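Local coordinates for Two-component insecticidal protein 16 kDa unit (PDB 5V3S) that probably acts as the aegerolysin-family 16 kDa component of a two-component insecticidal toxin that kills corn rootworm, at residues A[24-28]-A[29-33]; A[115-118]-A[119-123]. All blocks are in the same frame, centred on the assembly; numbering follows the deposited sequence.

Both contacts lie at the same end of the aegerolysin beta-sandwich, on turns where the chain passes from one sheet to the other; their centres are about 13 Å apart. Contact 1 (24-28 with 29-33) leads from an inner strand of the mixed sheet into the antiparallel sheet. Contact 2 (115-118 with 119-123) crosses in the reverse direction, from the edge strand 110-115 to the edge strand 121-126. They meet in the interior, where Phe31 CE2 packs 3.7 Å from Tyr121 CE1. Asp91 is shared as well: it hydrogen-bonds to Ser29 OG through OD1 and to Tyr121 OH through OD2, joining the two turns through one carboxylate.

Contact 1. Residues A[24-28]-A[29-33]; sequences IFVVN and SNFKV
With CG anti to its carbonyl carbon (chi1 -66°), Phe31 turns its ring back toward the strand that precedes it; the backbone sets Val26 CB against that ring, and the valine's chi1 of -52° turns both methyls to Phe31 CD1. Val26 CB lies 3.5 Å from Phe31 CD1 and 3.6 Å from Phe31 CE1, approaching the ring obliquely. Val26 CG1 and Val26 CG2 each lie 3.7 Å from Phe31 CD1. The valine and the ring point past one another, and it is the CD1 side of the ring that takes the valine. Near the plane of the ring, at its edge, Val27 O stands 4.1 Å from Phe31 CE1. Leu89 of strand 83-91 and Val142 of strand 136-144 also touch the phenylalanine, which is thus held between both sheets.

The turn itself is polar. Asn28 takes a positive phi (78°), bending the chain out of strand 19-27. A water donates to Ser29 OG at 2.8 Å and, weakly, to Asn28 O at 3.3 Å, tying neighbouring residues together. Ser29 OG is also hydrogen-bonded to Asp91, while the backbone N of Asn28 bonds to Asp65 and, in the conformer given here, Asn28 ND2 bonds to Lys144 O. Across the turn, therefore, direct contact is chiefly apolar, a buried valine against a buried aromatic ring, whereas the polar groups find their partners in the water and in adjoining parts of the chain, which probably help hold the bend between the two sheets.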
# COMPACT_ATOMS: atom_id res chain seq x y z
N ILE A 24 2.21 3.85 -4.94
CA ILE A 24 3.25 2.98 -5.55
C ILE A 24 3.56 3.53 -6.92
O ILE A 24 2.61 3.70 -7.73
CB ILE A 24 2.73 1.53 -5.66
CG1 ILE A 24 2.25 1.06 -4.30
CG2 ILE A 24 3.76 0.55 -6.23
CD1 ILE A 24 0.77 1.14 -4.10
N PHE A 25 4.82 3.94 -7.12
CA PHE A 25 5.23 4.56 -8.40
C PHE A 25 6.22 3.60 -8.94
O PHE A 25 7.12 3.17 -8.21
CB PHE A 25 5.97 5.92 -8.16
CG PHE A 25 6.32 6.64 -9.41
CD1 PHE A 25 5.42 7.49 -9.99
CD2 PHE A 25 7.53 6.39 -10.06
CE1 PHE A 25 5.74 8.17 -11.16
CE2 PHE A 25 7.84 7.04 -11.28
CZ PHE A 25 6.92 7.90 -11.81
N VAL A 26 6.18 3.33 -10.25
CA VAL A 26 6.97 2.23 -10.83
C VAL A 26 7.68 2.70 -12.06
O VAL A 26 7.19 3.60 -12.71
CB VAL A 26 6.12 1.00 -11.19
CG1 VAL A 26 5.26 0.58 -9.98
CG2 VAL A 26 5.20 1.28 -12.35
N VAL A 27 8.77 2.00 -12.35
CA VAL A 27 9.67 2.32 -13.48
C VAL A 27 10.21 1.04 -14.10
O VAL A 27 10.62 0.14 -13.45
CB VAL A 27 10.85 3.23 -13.01
CG1 VAL A 27 11.78 3.60 -14.15
CG2 VAL A 27 10.40 4.44 -12.24
N ASN A 28 10.24 1.05 -15.41
CA ASN A 28 10.89 0.06 -16.26
C ASN A 28 10.16 -1.27 -16.47
O ASN A 28 10.75 -2.26 -16.98
CB ASN A 28 12.34 -0.16 -15.92
CG ASN A 28 13.12 -0.75 -17.09
OD1 ASN A 28 12.80 -0.41 -18.23
ND2 ASN A 28 14.10 -1.65 -16.83
N SER A 29 8.87 -1.30 -16.11
CA SER A 29 7.94 -2.42 -16.36
C SER A 29 6.54 -1.96 -16.00
O SER A 29 6.39 -0.87 -15.49
CB SER A 29 8.29 -3.64 -15.57
OG SER A 29 7.78 -4.81 -16.19
N ASN A 30 5.53 -2.76 -16.32
CA ASN A 30 4.17 -2.54 -15.77
C ASN A 30 3.98 -3.60 -14.72
O ASN A 30 4.38 -4.72 -14.92
CB ASN A 30 3.11 -2.71 -16.80
CG ASN A 30 3.45 -1.94 -18.06
OD1 ASN A 30 3.86 -0.77 -17.99
ND2 ASN A 30 3.30 -2.59 -19.19
N PHE A 31 3.40 -3.20 -13.57
CA PHE A 31 3.27 -4.05 -12.42
C PHE A 31 1.79 -4.15 -12.07
O PHE A 31 1.02 -3.32 -12.54
CB PHE A 31 4.01 -3.40 -11.19
CG PHE A 31 5.51 -3.30 -11.37
CD1 PHE A 31 6.08 -2.32 -12.16
CD2 PHE A 31 6.35 -4.15 -10.70
CE1 PHE A 31 7.49 -2.18 -12.22
CE2 PHE A 31 7.73 -4.07 -10.79
CZ PHE A 31 8.30 -3.07 -11.58
N LYS A 32 1.46 -5.18 -11.29
CA LYS A 32 0.08 -5.58 -10.97
C LYS A 32 -0.09 -5.71 -9.47
O LYS A 32 0.72 -6.48 -8.83
CB LYS A 32 -0.23 -6.91 -11.61
CG LYS A 32 -1.67 -7.41 -11.44
CD LYS A 32 -1.83 -8.78 -12.12
CE LYS A 32 -0.92 -9.88 -11.53
NZ LYS A 32 -1.28 -11.30 -11.96
N VAL A 33 -1.13 -5.05 -8.94
CA VAL A 33 -1.53 -5.26 -7.52
C VAL A 33 -2.33 -6.55 -7.39
O VAL A 33 -3.29 -6.79 -8.13
CB VAL A 33 -2.27 -4.05 -6.95
CG1 VAL A 33 -2.57 -4.31 -5.50
CG2 VAL A 33 -1.52 -2.71 -7.17
O HOH W 1 9.74 -5.21 -18.14

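Contact 2. Residues A[115-118]-A[119-123]; sequences VKDK and ENYTV
Asp117 and Asn120 meet with their flat groups nearly perpendicular, carboxylate and amide planes 81° apart. Asn120 ND2 reaches the syn lone pair of Asp117 OD2 at 2.8 Å in a fairly straight bond (165°), and OD2 lies close to the amide plane. The other oxygen, Asp117 OD1, accepts the backbone N of Asn120 at 3.1 Å from well above the carboxylate plane. Asp117 chi1 of -175° swings CG away from its own N and beside its carbonyl carbon, toward the following residues, where three N-H groups, that of Glu119 weakly, meet the two oxygens. A weak bond from Tyr121 N to Asp117 O, 3.4 Å long, closes the turn.

The same carbonyl oxygen sits in the plane of the Tyr121 ring, at its edge, 3.5 Å from Tyr121 CD2. Tyr121 OH is hydrogen-bonded to Asp91. Further back, Val115 CG2 rests 3.9 Å from Val123 CB, joining the end of strand 110-115 to strand 121-126. An aspartate whose side chain accepts the backbone N-H two residues on, here weakly, and three residues on, with Tyr121 N to Asp117 O as the main-chain part, is typical of an Asx motif, which in this beta-sandwich connects edge strands of opposing sheets.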
# COMPACT_ATOMS: atom_id res chain seq x y z
N VAL A 115 10.55 -7.39 0.63
CA VAL A 115 10.92 -7.37 -0.77
C VAL A 115 11.36 -8.77 -1.14
O VAL A 115 12.24 -9.40 -0.49
CB VAL A 115 12.06 -6.35 -1.06
CG1 VAL A 115 12.48 -6.43 -2.55
CG2 VAL A 115 11.63 -4.98 -0.64
N LYS A 116 10.79 -9.26 -2.22
CA LYS A 116 10.96 -10.67 -2.57
C LYS A 116 12.03 -10.88 -3.64
O LYS A 116 12.56 -11.98 -3.77
CB LYS A 116 9.60 -11.28 -2.99
CG LYS A 116 8.64 -11.31 -1.78
CD LYS A 116 9.13 -12.39 -0.82
CE LYS A 116 8.63 -13.77 -1.18
NZ LYS A 116 8.98 -14.78 -0.11
N ASP A 117 12.32 -9.85 -4.42
CA ASP A 117 13.42 -9.99 -5.39
C ASP A 117 14.24 -8.74 -5.36
O ASP A 117 14.02 -7.83 -6.16
CB ASP A 117 12.88 -10.25 -6.79
CG ASP A 117 13.98 -10.51 -7.80
OD1 ASP A 117 15.19 -10.40 -7.45
OD2 ASP A 117 13.63 -10.88 -8.92
N LYS A 118 15.21 -8.70 -4.46
CA LYS A 118 16.10 -7.55 -4.34
C LYS A 118 17.10 -7.44 -5.48
O LYS A 118 17.59 -6.36 -5.77
CB LYS A 118 16.91 -7.64 -3.08
CG LYS A 118 16.09 -7.34 -1.83
CD LYS A 118 16.89 -7.72 -0.58
CE LYS A 118 16.01 -7.55 0.68
NZ LYS A 118 15.09 -8.67 0.77
N GLU A 119 17.36 -8.59 -6.12
CA GLU A 119 18.37 -8.68 -7.16
C GLU A 119 17.90 -7.93 -8.39
O GLU A 119 18.70 -7.24 -8.98
CB GLU A 119 18.64 -10.15 -7.54
CG GLU A 119 19.54 -10.91 -6.57
CD GLU A 119 20.35 -12.02 -7.27
OE1 GLU A 119 20.36 -12.13 -8.53
OE2 GLU A 119 21.03 -12.79 -6.55
N ASN A 120 16.63 -8.03 -8.75
CA ASN A 120 16.11 -7.50 -10.04
C ASN A 120 15.36 -6.15 -9.91
O ASN A 120 15.13 -5.51 -10.88
CB ASN A 120 15.26 -8.59 -10.68
CG ASN A 120 16.12 -9.77 -11.13
OD1 ASN A 120 17.11 -9.57 -11.84
ND2 ASN A 120 15.74 -10.98 -10.73
N TYR A 121 15.03 -5.75 -8.68
CA TYR A 121 14.22 -4.58 -8.38
C TYR A 121 14.81 -3.77 -7.20
O TYR A 121 15.41 -4.32 -6.28
CB TYR A 121 12.81 -4.99 -8.06
CG TYR A 121 12.18 -5.82 -9.15
CD1 TYR A 121 11.46 -5.24 -10.19
CD2 TYR A 121 12.27 -7.18 -9.09
CE1 TYR A 121 10.81 -6.02 -11.16
CE2 TYR A 121 11.73 -7.95 -10.07
CZ TYR A 121 11.04 -7.38 -11.09
OH TYR A 121 10.51 -8.20 -12.04
N THR A 122 14.80 -2.48 -7.35
CA THR A 122 15.02 -1.58 -6.26
C THR A 122 13.66 -1.14 -5.73
O THR A 122 12.87 -0.51 -6.38
CB THR A 122 15.91 -0.40 -6.63
OG1 THR A 122 17.13 -0.90 -7.22
CG2 THR A 122 16.30 0.39 -5.37
N VAL A 123 13.42 -1.49 -4.48
CA VAL A 123 12.17 -1.15 -3.87
C VAL A 123 12.41 -0.34 -2.61
O VAL A 123 13.05 -0.86 -1.70
CB VAL A 123 11.38 -2.40 -3.56
CG1 VAL A 123 10.05 -2.05 -2.97
CG2 VAL A 123 11.06 -3.18 -4.78